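Local coordinates for protein HTH-type transcriptional regulator LysG (Mycobacterium tuberculosis, PDB 3ISP) that binds DNA as a homodimeric LysR-type transcriptional regulator and probably activates expression of the exporter LysE while repressing its own gene, at residues A[156-161]-A[280-285]; A[175-180]-A[189-194]; A[230-235]-A[246-251]; A[238-243]-A[252-257]. All blocks are in the same frame, centred on the assembly; numbering follows the deposited sequence.

Contact 1 of 4, residues A[156-161]-A[280-285]; sequences RVHPLG and RITDTV
With CG anti to the carbonyl carbon (chi1 -61°), the imidazole of His158 leaves strand 155-169 toward helix 276-288, and Thr282 meets it with CG2, the branch set anti to its own backbone N. The contact is strand-on-helix packing in the effector-binding domain of the LysR family, a fold of the periplasmic-binding-protein type, where this helix lies against the mixed beta-sheet. The methyl group sits over the centre of one face of the ring, 4.0 Å from the centroid of His158 to Thr282 CG2 and only 12° off the normal, a CH-pi contact. Pointing CG2 at the imidazole leaves Thr282 OG1 beside the backbone N, where it hydrogen-bonds with Ile278 O one turn back and with Trp268 NE1 of the adjacent strand 255-271. The Trp268 ring also meets the His158 ring, with planes at about 35°, so strand, neighbouring strand and helix converge on the same side chains. No hydrogen bond joins the two segments; the second touch, one turn further along the helix, is between methyl groups, Leu160 CD2 lying 3.9 Å from Val285 CG1.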
loop_
_atom_site.group_PDB
_atom_site.type_symbol
_atom_site.label_atom_id
_atom_site.label_comp_id
_atom_site.label_asym_id
_atom_site.label_seq_id
_atom_site.Cartn_x
_atom_site.Cartn_y
_atom_site.Cartn_z
ATOM N N ARG A 156 -20.026 9.497 -17.444
ATOM C CA ARG A 156 -21.071 8.664 -18.045
ATOM C C ARG A 156 -20.531 7.273 -18.415
ATOM O O ARG A 156 -19.364 7.121 -18.790
ATOM C CB ARG A 156 -21.630 9.317 -19.310
ATOM C CG ARG A 156 -22.653 10.379 -19.067
ATOM C CD ARG A 156 -23.381 10.741 -20.354
ATOM N NE ARG A 156 -23.824 12.133 -20.340
ATOM C CZ ARG A 156 -23.138 13.132 -20.886
ATOM N NH1 ARG A 156 -21.979 12.893 -21.505
ATOM N NH2 ARG A 156 -23.612 14.368 -20.819
ATOM N N VAL A 157 -21.403 6.272 -18.330
ATOM C CA VAL A 157 -21.047 4.892 -18.636
ATOM C C VAL A 157 -21.736 4.403 -19.905
ATOM O O VAL A 157 -22.962 4.485 -20.016
ATOM C CB VAL A 157 -21.485 3.970 -17.502
ATOM C CG1 VAL A 157 -21.358 2.527 -17.923
ATOM C CG2 VAL A 157 -20.687 4.256 -16.242
ATOM N N HIS A 158 -20.942 3.893 -20.846
ATOM C CA HIS A 158 -21.450 3.276 -22.078
ATOM C C HIS A 158 -21.047 1.804 -22.209
ATOM O O HIS A 158 -19.859 1.469 -22.193
ATOM C CB HIS A 158 -20.906 3.997 -23.302
ATOM C CG HIS A 158 -21.295 5.436 -23.385
ATOM N ND1 HIS A 158 -20.498 6.450 -22.903
ATOM C CD2 HIS A 158 -22.383 6.035 -23.921
ATOM C CE1 HIS A 158 -21.081 7.611 -23.132
ATOM N NE2 HIS A 158 -22.223 7.386 -23.754
ATOM N N PRO A 159 -22.030 0.913 -22.372
ATOM C CA PRO A 159 -21.653 -0.487 -22.567
ATOM C C PRO A 159 -21.082 -0.643 -23.950
ATOM O O PRO A 159 -21.517 0.040 -24.876
ATOM C CB PRO A 159 -22.982 -1.227 -22.455
ATOM C CG PRO A 159 -23.907 -0.255 -21.769
ATOM C CD PRO A 159 -23.484 1.082 -22.254
ATOM N N LEU A 160 -20.101 -1.524 -24.088
ATOM C CA LEU A 160 -19.419 -1.700 -25.359
ATOM C C LEU A 160 -19.698 -3.082 -25.930
ATOM O O LEU A 160 -19.564 -3.292 -27.133
ATOM C CB LEU A 160 -17.923 -1.517 -25.162
ATOM C CG LEU A 160 -17.455 -0.088 -24.912
ATOM C CD1 LEU A 160 -16.028 -0.133 -24.408
ATOM C CD2 LEU A 160 -17.543 0.730 -26.177
ATOM N N GLY A 161 -20.114 -3.998 -25.052
ATOM C CA GLY A 161 -20.240 -5.409 -25.363
ATOM C C GLY A 161 -19.435 -6.249 -24.381
ATOM O O GLY A 161 -18.932 -5.752 -23.390
ATOM N N ARG A 280 -17.626 12.646 -30.186
ATOM C CA ARG A 280 -16.942 12.090 -31.349
ATOM C C ARG A 280 -16.046 10.909 -30.985
ATOM O O ARG A 280 -16.134 9.854 -31.608
ATOM C CB ARG A 280 -16.134 13.162 -32.071
ATOM C CG ARG A 280 -15.207 12.616 -33.133
ATOM C CD ARG A 280 -14.414 13.734 -33.773
ATOM N NE ARG A 280 -15.172 14.986 -33.775
ATOM C CZ ARG A 280 -14.839 16.061 -33.063
ATOM N NH1 ARG A 280 -13.745 16.036 -32.296
ATOM N NH2 ARG A 280 -15.593 17.158 -33.123
ATOM N N ILE A 281 -15.175 11.093 -29.995
ATOM C CA ILE A 281 -14.342 10.003 -29.502
ATOM C C ILE A 281 -15.224 8.818 -29.098
ATOM O O ILE A 281 -14.943 7.682 -29.458
ATOM C CB ILE A 281 -13.477 10.444 -28.300
ATOM C CG1 ILE A 281 -12.539 11.582 -28.700
ATOM C CG2 ILE A 281 -12.644 9.292 -27.767
ATOM C CD1 ILE A 281 -11.211 11.118 -29.217
ATOM N N THR A 282 -16.301 9.094 -28.368
ATOM C CA THR A 282 -17.227 8.056 -27.929
ATOM C C THR A 282 -17.796 7.263 -29.102
ATOM O O THR A 282 -17.883 6.040 -29.044
ATOM C CB THR A 282 -18.383 8.635 -27.088
ATOM O OG1 THR A 282 -17.848 9.277 -25.930
ATOM C CG2 THR A 282 -19.321 7.534 -26.628
ATOM N N ASP A 283 -18.179 7.957 -30.164
ATOM C CA ASP A 283 -18.704 7.281 -31.341
ATOM C C ASP A 283 -17.690 6.323 -31.891
ATOM O O ASP A 283 -18.011 5.188 -32.232
ATOM C CB ASP A 283 -19.091 8.271 -32.437
ATOM C CG ASP A 283 -20.466 8.839 -32.230
ATOM O OD1 ASP A 283 -21.192 8.292 -31.364
ATOM O OD2 ASP A 283 -20.814 9.830 -32.918
ATOM N N THR A 284 -16.459 6.795 -31.989
ATOM C CA THR A 284 -15.389 5.990 -32.533
ATOM C C THR A 284 -15.102 4.769 -31.654
ATOM O O THR A 284 -15.070 3.645 -32.139
ATOM C CB THR A 284 -14.155 6.841 -32.721
ATOM O OG1 THR A 284 -14.449 7.831 -33.710
ATOM C CG2 THR A 284 -12.984 5.991 -33.177
ATOM N N VAL A 285 -14.922 4.987 -30.360
ATOM C CA VAL A 285 -14.716 3.878 -29.461
ATOM C C VAL A 285 -15.852 2.874 -29.570
ATOM O O VAL A 285 -15.611 1.692 -29.723
ATOM C CB VAL A 285 -14.540 4.348 -28.007
ATOM C CG1 VAL A 285 -14.611 3.166 -27.049
ATOM C CG2 VAL A 285 -13.220 5.102 -27.860
#

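Contact 2 of 4, residues A[175-180]-A[189-194]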
loop_
_atom_site.group_PDB
_atom_site.type_symbol
_atom_site.label_atom_id
_atom_site.label_comp_id
_atom_site.label_asym_id
_atom_site.label_seq_id
_atom_site.Cartn_x
_atom_site.Cartn_y
_atom_site.Cartn_z
ATOM N N GLN A 175 -0.143 -32.128 -24.057
ATOM C CA GLN A 175 0.492 -33.445 -23.950
ATOM C C GLN A 175 1.119 -33.648 -22.577
ATOM O O GLN A 175 0.789 -34.595 -21.866
ATOM C CB GLN A 175 1.562 -33.661 -25.028
ATOM C CG GLN A 175 1.076 -34.294 -26.352
ATOM C CD GLN A 175 0.548 -35.724 -26.186
ATOM O OE1 GLN A 175 1.078 -36.676 -26.779
ATOM N NE2 GLN A 175 -0.503 -35.878 -25.374
ATOM N N ARG A 176 2.021 -32.756 -22.194
ATOM C CA ARG A 176 2.763 -32.969 -20.965
ATOM C C ARG A 176 1.871 -32.888 -19.722
ATOM O O ARG A 176 2.041 -33.656 -18.782
ATOM C CB ARG A 176 3.971 -32.015 -20.877
ATOM C CG ARG A 176 4.797 -32.108 -19.579
ATOM C CD ARG A 176 5.381 -33.511 -19.350
ATOM N NE ARG A 176 5.848 -33.718 -17.974
ATOM C CZ ARG A 176 5.045 -33.754 -16.905
ATOM N NH1 ARG A 176 3.737 -33.579 -17.044
ATOM N NH2 ARG A 176 5.546 -33.949 -15.690
ATOM N N HIS A 177 0.899 -31.982 -19.722
ATOM C CA HIS A 177 0.204 -31.662 -18.477
ATOM C C HIS A 177 -1.292 -31.952 -18.479
ATOM O O HIS A 177 -1.898 -32.109 -17.419
ATOM C CB HIS A 177 0.457 -30.207 -18.092
ATOM C CG HIS A 177 1.911 -29.863 -17.962
ATOM N ND1 HIS A 177 2.644 -30.142 -16.829
ATOM C CD2 HIS A 177 2.765 -29.259 -18.825
ATOM C CE1 HIS A 177 3.886 -29.726 -17.000
ATOM N NE2 HIS A 177 3.986 -29.189 -18.203
ATOM N N LEU A 178 -1.884 -32.027 -19.664
ATOM C CA LEU A 178 -3.325 -32.252 -19.773
ATOM C C LEU A 178 -3.639 -33.339 -20.788
ATOM O O LEU A 178 -4.545 -33.196 -21.615
ATOM C CB LEU A 178 -4.034 -30.954 -20.153
ATOM C CG LEU A 178 -3.650 -29.790 -19.247
ATOM C CD1 LEU A 178 -4.146 -28.494 -19.838
ATOM C CD2 LEU A 178 -4.197 -30.017 -17.851
ATOM N N SER A 179 -2.872 -34.423 -20.731
ATOM C CA SER A 179 -3.103 -35.553 -21.614
ATOM C C SER A 179 -4.471 -36.144 -21.301
ATOM O O SER A 179 -5.237 -36.484 -22.205
ATOM C CB SER A 179 -1.997 -36.600 -21.442
ATOM O OG SER A 179 -1.659 -36.766 -20.072
ATOM N N ASP A 180 -4.787 -36.235 -20.014
ATOM C CA ASP A 180 -6.045 -36.832 -19.592
ATOM C C ASP A 180 -7.170 -35.819 -19.459
ATOM O O ASP A 180 -8.231 -36.136 -18.928
ATOM C CB ASP A 180 -5.862 -37.609 -18.291
ATOM C CG ASP A 180 -5.331 -39.009 -18.529
ATOM O OD1 ASP A 180 -5.323 -39.435 -19.707
ATOM O OD2 ASP A 180 -4.925 -39.682 -17.552
ATOM N N LYS A 189 -1.861 -29.361 -10.931
ATOM C CA LYS A 189 -0.459 -29.628 -11.241
ATOM C C LYS A 189 0.056 -28.879 -12.473
ATOM O O LYS A 189 1.183 -28.391 -12.479
ATOM C CB LYS A 189 -0.205 -31.132 -11.373
ATOM C CG LYS A 189 -0.477 -31.903 -10.095
ATOM C CD LYS A 189 0.132 -33.297 -10.143
ATOM C CE LYS A 189 -0.470 -34.127 -11.266
ATOM N NZ LYS A 189 0.281 -35.402 -11.483
ATOM N N ALA A 190 -0.764 -28.787 -13.512
ATOM C CA ALA A 190 -0.371 -28.060 -14.713
ATOM C C ALA A 190 -0.097 -26.592 -14.388
ATOM O O ALA A 190 -0.884 -25.949 -13.691
ATOM C CB ALA A 190 -1.446 -28.178 -15.790
ATOM N N PRO A 191 1.030 -26.057 -14.877
ATOM C CA PRO A 191 1.316 -24.642 -14.623
ATOM C C PRO A 191 0.313 -23.723 -15.315
ATOM O O PRO A 191 0.058 -23.885 -16.505
ATOM C CB PRO A 191 2.714 -24.457 -15.231
ATOM C CG PRO A 191 3.315 -25.805 -15.190
ATOM C CD PRO A 191 2.184 -26.751 -15.471
ATOM N N SER A 192 -0.252 -22.768 -14.587
ATOM C CA SER A 192 -1.079 -21.748 -15.235
ATOM C C SER A 192 -0.284 -20.460 -15.439
ATOM O O SER A 192 0.773 -20.269 -14.849
ATOM C CB SER A 192 -2.366 -21.475 -14.448
ATOM O OG SER A 192 -2.100 -20.738 -13.269
ATOM N N LEU A 193 -0.793 -19.586 -16.293
ATOM C CA LEU A 193 -0.208 -18.269 -16.471
ATOM C C LEU A 193 -1.034 -17.190 -15.764
ATOM O O LEU A 193 -1.988 -17.478 -15.037
ATOM C CB LEU A 193 -0.127 -17.939 -17.952
ATOM C CG LEU A 193 0.601 -18.933 -18.836
ATOM C CD1 LEU A 193 0.694 -18.379 -20.244
ATOM C CD2 LEU A 193 1.974 -19.211 -18.253
ATOM N N ALA A 194 -0.656 -15.944 -16.007
ATOM C CA ALA A 194 -1.313 -14.793 -15.419
ATOM C C ALA A 194 -0.457 -13.554 -15.664
ATOM O O ALA A 194 0.765 -13.649 -15.772
ATOM C CB ALA A 194 -1.535 -15.001 -13.934
#
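His177 lays one face of its imidazole against the ring of Pro191, whose CD stands 3.8 Å from the centroid of His177 and 15° off the ring normal. The CD methylene is displaced from the centre toward the rim, with His177 ND1 its nearest ring atom at 3.7 Å. This is a CH-pi contact, and the two side chains run roughly perpendicular to each other. With CG beside the backbone N and anti to the carbonyl carbon (chi1 -56°), the imidazole reaches the proline. Arg176 CG lies over the opposite face, offset toward the rim, and the Arg176 guanidinium has His177 CE1 over one of its own faces. Nearer the backbone, His177 CB meets Ala190 CB at 3.6 Å. The contact closes a short excursion of the chain in the LysR effector-binding domain: helix 171-177 ends here, and after a non-helical connection the backbone returns to pass beside that end, with the CA atoms of His177 and Ala190 5.2 Å apart. Leu178, just past the helix, adds a second apolar touch from CD2 to Ala190 CB at 3.9 Å, approaching the methyl less than 90° from the direction of His177 CB. Phe173, further back in the helix, packs on Ala190 and Pro191, and its ring meets that of His177. Pro191 also packs on Arg94 of the second subunit.

Contact 3 of 4, residues A[230-235]-A[246-251]; sequences AARAGL and ASPLAD
Near its C-terminal end, helix 224-232 of the effector-binding domain sends Arg232 across to helix 242-251, from within the Schellman motif that ends the first helix. In that motif Leu235 N bonds to Ala230 O and Gly234 N to Ala231 O, with Gly234 supplying the positive phi. The arginine chain is extended from CG to NE, chi2 and chi3 both near 180°, which carries the guanidinium to the second helix. There Arg232 NH2 lies 3.3 Å from Pro248 CG, and the two side chains cross at about a right angle. Asp251 OD2 lies off the guanidinium edge, near its plane, 3.9 Å from Arg232 NH2 and scarcely farther from Arg232 NH1: a long salt bridge without a hydrogen bond. The two flat groups are turned 67° apart. The pairing is therefore probably a loose electrostatic one, with both charged residues at the protein surface. Asp251 OD2 also makes a weak hydrogen bond with Ser253 OG, on the turn that follows helix 242-251. Arg232 packs on Ser253 too, so it reaches from helix 224-232 to both residues 248-251, a weakly bonded part of helix 242-251, and the loop leading into strand 255-271.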
loop_
_atom_site.group_PDB
_atom_site.type_symbol
_atom_site.label_atom_id
_atom_site.label_comp_id
_atom_site.label_asym_id
_atom_site.label_seq_id
_atom_site.Cartn_x
_atom_site.Cartn_y
_atom_site.Cartn_z
ATOM N N ALA A 230 4.950 -16.712 -23.545
ATOM C CA ALA A 230 4.789 -17.688 -22.479
ATOM C C ALA A 230 3.914 -18.856 -22.929
ATOM O O ALA A 230 4.314 -20.018 -22.826
ATOM C CB ALA A 230 4.203 -17.030 -21.245
ATOM N N ALA A 231 2.716 -18.547 -23.420
ATOM C CA ALA A 231 1.784 -19.592 -23.813
ATOM C C ALA A 231 2.325 -20.344 -25.013
ATOM O O ALA A 231 2.319 -21.569 -25.031
ATOM C CB ALA A 231 0.417 -19.021 -24.117
ATOM N N ARG A 232 2.794 -19.612 -26.017
ATOM C CA ARG A 232 3.341 -20.249 -27.204
ATOM C C ARG A 232 4.525 -21.160 -26.850
ATOM O O ARG A 232 4.726 -22.194 -27.478
ATOM C CB ARG A 232 3.743 -19.207 -28.237
ATOM C CG ARG A 232 2.619 -18.788 -29.156
ATOM C CD ARG A 232 3.116 -17.782 -30.192
ATOM N NE ARG A 232 2.043 -17.274 -31.044
ATOM C CZ ARG A 232 1.521 -17.931 -32.080
ATOM N NH1 ARG A 232 1.965 -19.139 -32.400
ATOM N NH2 ARG A 232 0.545 -17.379 -32.794
ATOM N N ALA A 233 5.284 -20.773 -25.829
ATOM C CA ALA A 233 6.426 -21.531 -25.339
ATOM C C ALA A 233 6.063 -22.573 -24.259
ATOM O O ALA A 233 6.881 -22.912 -23.404
ATOM C CB ALA A 233 7.479 -20.576 -24.813
ATOM N N GLY A 234 4.836 -23.068 -24.293
ATOM C CA GLY A 234 4.398 -24.102 -23.376
ATOM C C GLY A 234 4.637 -23.931 -21.886
ATOM O O GLY A 234 4.578 -24.905 -21.140
ATOM N N LEU A 235 4.886 -22.711 -21.432
ATOM C CA LEU A 235 5.047 -22.470 -19.998
ATOM C C LEU A 235 3.815 -22.836 -19.168
ATOM O O LEU A 235 3.938 -23.306 -18.035
ATOM C CB LEU A 235 5.416 -21.013 -19.738
ATOM C CG LEU A 235 6.900 -20.726 -19.541
ATOM C CD1 LEU A 235 7.118 -19.271 -19.112
ATOM C CD2 LEU A 235 7.463 -21.691 -18.509
ATOM N N ALA A 246 -7.680 -16.744 -31.950
ATOM C CA ALA A 246 -8.249 -17.144 -33.225
ATOM C C ALA A 246 -7.164 -17.629 -34.158
ATOM O O ALA A 246 -7.319 -18.647 -34.818
ATOM C CB ALA A 246 -9.004 -15.986 -33.856
ATOM N N SER A 247 -6.059 -16.896 -34.203
ATOM C CA SER A 247 -4.971 -17.234 -35.111
ATOM C C SER A 247 -4.197 -18.507 -34.707
ATOM O O SER A 247 -4.042 -19.406 -35.527
ATOM C CB SER A 247 -4.033 -16.032 -35.306
ATOM O OG SER A 247 -3.358 -16.098 -36.553
ATOM N N PRO A 248 -3.705 -18.586 -33.450
ATOM C CA PRO A 248 -3.005 -19.804 -33.018
ATOM C C PRO A 248 -3.909 -21.040 -32.953
ATOM O O PRO A 248 -3.419 -22.169 -32.871
ATOM C CB PRO A 248 -2.500 -19.443 -31.614
ATOM C CG PRO A 248 -2.436 -17.981 -31.594
ATOM C CD PRO A 248 -3.572 -17.509 -32.454
ATOM N N LEU A 249 -5.216 -20.839 -32.981
ATOM C CA LEU A 249 -6.112 -21.984 -33.043
ATOM C C LEU A 249 -6.121 -22.562 -34.470
ATOM O O LEU A 249 -6.339 -23.760 -34.671
ATOM C CB LEU A 249 -7.520 -21.600 -32.575
ATOM C CG LEU A 249 -7.931 -21.858 -31.115
ATOM C CD1 LEU A 249 -6.800 -22.381 -30.254
ATOM C CD2 LEU A 249 -8.574 -20.611 -30.491
ATOM N N ALA A 250 -5.873 -21.707 -35.457
ATOM C CA ALA A 250 -5.804 -22.147 -36.844
ATOM C C ALA A 250 -4.454 -22.810 -37.095
ATOM O O ALA A 250 -4.392 -23.989 -37.422
ATOM C CB ALA A 250 -6.025 -20.964 -37.789
ATOM N N ASP A 251 -3.385 -22.030 -36.945
ATOM C CA ASP A 251 -1.998 -22.515 -36.839
ATOM C C ASP A 251 -1.808 -23.916 -36.273
ATOM O O ASP A 251 -0.889 -24.622 -36.654
ATOM C CB ASP A 251 -1.209 -21.582 -35.914
ATOM C CG ASP A 251 -0.533 -20.463 -36.653
ATOM O OD1 ASP A 251 -0.665 -20.405 -37.889
ATOM O OD2 ASP A 251 0.136 -19.640 -35.997
#

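Contact 4 of 4, residues A[238-243]-A[252-257]; sequences GMFPEK and GSFVRV
Phe254 turns the edge of its ring toward the face of Phe240, giving an edge-to-face pair with centroids 5.2 Å apart. The planes stand at 60°, so the T-shape is inclined and falls short of perpendicular. Two pairs of carbons make the closest approach: Phe240 CZ to Phe254 CZ at 4.1 Å, and Phe240 CE1 to Phe254 CE2 also at 4.1 Å. Phe254 CE2 lies above the Phe240 plane and toward the rim, away from the ring centre. Both side chains hold CG anti to the carbonyl carbon, with chi1 near -83°, and in each the CB points toward the other segment, which directs the two rings at each other. The phenylalanines flank helix 242-251 in the sequence. Phe240 belongs to strand 238-241, at one margin of the mixed sheet in the LysR effector-binding domain; Phe254 comes between the helix and strand 255-271. Pro241 occupies the N-cap position of the helix, and Gly252, with positive phi, is the first residue to leave its helical conformation, so the ring pair joins the chain just before the helix to the chain just after it. Both rings are buried. Phe227 from helix 224-232 meets the Phe240 ring with planes at about 40°, and Ala231 of that helix touches both phenylalanines. Pro248 and Leu249 of the intervening helix pack on Phe254, while Val168 of the neighbouring strand 155-169 packs on Phe240.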
loop_
_atom_site.group_PDB
_atom_site.type_symbol
_atom_site.label_atom_id
_atom_site.label_comp_id
_atom_site.label_asym_id
_atom_site.label_seq_id
_atom_site.Cartn_x
_atom_site.Cartn_y
_atom_site.Cartn_z
ATOM N N GLY A 238 -3.480 -20.251 -20.054
ATOM C CA GLY A 238 -3.956 -18.941 -19.646
ATOM C C GLY A 238 -5.155 -18.452 -20.443
ATOM O O GLY A 238 -5.453 -18.976 -21.514
ATOM N N MET A 239 -5.848 -17.443 -19.925
ATOM C CA MET A 239 -7.016 -16.903 -20.611
ATOM C C MET A 239 -6.644 -15.833 -21.649
ATOM O O MET A 239 -5.983 -14.834 -21.337
ATOM C CB MET A 239 -8.010 -16.348 -19.595
ATOM C CG MET A 239 -8.241 -17.235 -18.390
ATOM S SD MET A 239 -9.285 -18.656 -18.713
ATOM C CE MET A 239 -10.268 -18.125 -20.095
ATOM N N PHE A 240 -7.095 -16.040 -22.878
ATOM C CA PHE A 240 -6.761 -15.164 -23.993
ATOM C C PHE A 240 -7.992 -14.569 -24.655
ATOM O O PHE A 240 -8.955 -15.274 -24.946
ATOM C CB PHE A 240 -5.999 -15.953 -25.060
ATOM C CG PHE A 240 -4.520 -16.059 -24.811
ATOM C CD1 PHE A 240 -3.626 -15.333 -25.572
ATOM C CD2 PHE A 240 -4.026 -16.897 -23.833
ATOM C CE1 PHE A 240 -2.255 -15.433 -25.357
ATOM C CE2 PHE A 240 -2.659 -17.006 -23.622
ATOM C CZ PHE A 240 -1.773 -16.270 -24.385
ATOM N N PRO A 241 -7.958 -13.263 -24.925
ATOM C CA PRO A 241 -9.049 -12.706 -25.722
ATOM C C PRO A 241 -9.180 -13.556 -26.965
ATOM O O PRO A 241 -8.178 -13.804 -27.619
ATOM C CB PRO A 241 -8.536 -11.315 -26.094
ATOM C CG PRO A 241 -7.604 -10.968 -25.002
ATOM C CD PRO A 241 -6.933 -12.261 -24.603
ATOM N N GLU A 242 -10.386 -14.010 -27.278
ATOM C CA GLU A 242 -10.575 -14.851 -28.445
ATOM C C GLU A 242 -9.999 -14.268 -29.723
ATOM O O GLU A 242 -9.433 -15.002 -30.514
ATOM C CB GLU A 242 -12.039 -15.215 -28.651
ATOM C CG GLU A 242 -12.258 -16.084 -29.861
ATOM C CD GLU A 242 -13.716 -16.237 -30.205
ATOM O OE1 GLU A 242 -14.486 -16.633 -29.309
ATOM O OE2 GLU A 242 -14.084 -15.965 -31.370
ATOM N N LYS A 243 -10.131 -12.966 -29.944
ATOM C CA LYS A 243 -9.572 -12.374 -31.160
ATOM C C LYS A 243 -8.104 -12.779 -31.335
ATOM O O LYS A 243 -7.626 -12.969 -32.459
ATOM C CB LYS A 243 -9.691 -10.848 -31.149
ATOM C CG LYS A 243 -9.432 -10.206 -32.520
ATOM C CD LYS A 243 -9.444 -8.681 -32.467
ATOM C CE LYS A 243 -9.475 -8.059 -33.866
ATOM N NZ LYS A 243 -8.322 -8.464 -34.733
ATOM N N GLY A 252 -2.645 -24.292 -35.319
ATOM C CA GLY A 252 -2.373 -25.465 -34.519
ATOM C C GLY A 252 -1.516 -25.063 -33.334
ATOM O O GLY A 252 -1.383 -25.819 -32.379
ATOM N N SER A 253 -0.954 -23.858 -33.391
ATOM C CA SER A 253 -0.076 -23.357 -32.334
ATOM C C SER A 253 -0.702 -23.362 -30.926
ATOM O O SER A 253 0.004 -23.609 -29.944
ATOM C CB SER A 253 0.418 -21.952 -32.673
ATOM O OG SER A 253 0.710 -21.828 -34.050
ATOM N N PHE A 254 -2.004 -23.066 -30.827
ATOM C CA PHE A 254 -2.736 -23.165 -29.566
ATOM C C PHE A 254 -3.816 -24.227 -29.646
ATOM O O PHE A 254 -4.349 -24.479 -30.717
ATOM C CB PHE A 254 -3.444 -21.853 -29.233
ATOM C CG PHE A 254 -2.573 -20.821 -28.599
ATOM C CD1 PHE A 254 -1.395 -21.170 -27.972
ATOM C CD2 PHE A 254 -2.961 -19.498 -28.598
ATOM C CE1 PHE A 254 -0.598 -20.206 -27.389
ATOM C CE2 PHE A 254 -2.179 -18.533 -28.017
ATOM C CZ PHE A 254 -0.996 -18.884 -27.411
ATOM N N VAL A 255 -4.167 -24.815 -28.505
ATOM C CA VAL A 255 -5.401 -25.593 -28.397
ATOM C C VAL A 255 -6.204 -25.258 -27.132
ATOM O O VAL A 255 -5.635 -25.068 -26.051
ATOM C CB VAL A 255 -5.142 -27.117 -28.402
ATOM C CG1 VAL A 255 -4.578 -27.559 -29.736
ATOM C CG2 VAL A 255 -4.231 -27.506 -27.245
ATOM N N ARG A 256 -7.530 -25.210 -27.262
ATOM C CA ARG A 256 -8.376 -25.029 -26.091
ATOM C C ARG A 256 -8.162 -26.135 -25.074
ATOM O O ARG A 256 -8.346 -27.300 -25.376
ATOM C CB ARG A 256 -9.852 -24.968 -26.472
ATOM C CG ARG A 256 -10.278 -23.659 -27.103
ATOM C CD ARG A 256 -11.792 -23.586 -27.247
ATOM N NE ARG A 256 -12.476 -23.441 -25.962
ATOM C CZ ARG A 256 -13.659 -22.850 -25.814
ATOM N NH1 ARG A 256 -14.281 -22.346 -26.870
ATOM N NH2 ARG A 256 -14.223 -22.758 -24.616
ATOM N N VAL A 257 -7.774 -25.736 -23.873
ATOM C CA VAL A 257 -7.606 -26.606 -22.719
ATOM C C VAL A 257 -8.919 -27.241 -22.256
ATOM O O VAL A 257 -8.938 -28.345 -21.715
ATOM C CB VAL A 257 -7.020 -25.775 -21.567
ATOM C CG1 VAL A 257 -7.478 -26.287 -20.197
ATOM C CG2 VAL A 257 -5.499 -25.712 -21.695
#

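How the contacts relate
All four contacts belong to the effector-binding domain, but contact 1 stands apart: its centre is 28 Å from that of contact 4 and 38 Å from that of contact 2. Along the chain it encloses the other three. Contacts 1 and 4 reach the same sheet. Contacts 3 and 4 interlock, their segments alternating in sequence and their centres 6 Å apart; Pro248 O and Phe254 N, 2.6 Å apart, form a probable hydrogen bond between them. Contact 2 joins this cluster through Leu193, which packs on Ala230 and Ala231 of contact 3, and through Leu178 CD1, 3.6 Å from Val257 CG2 of contact 4.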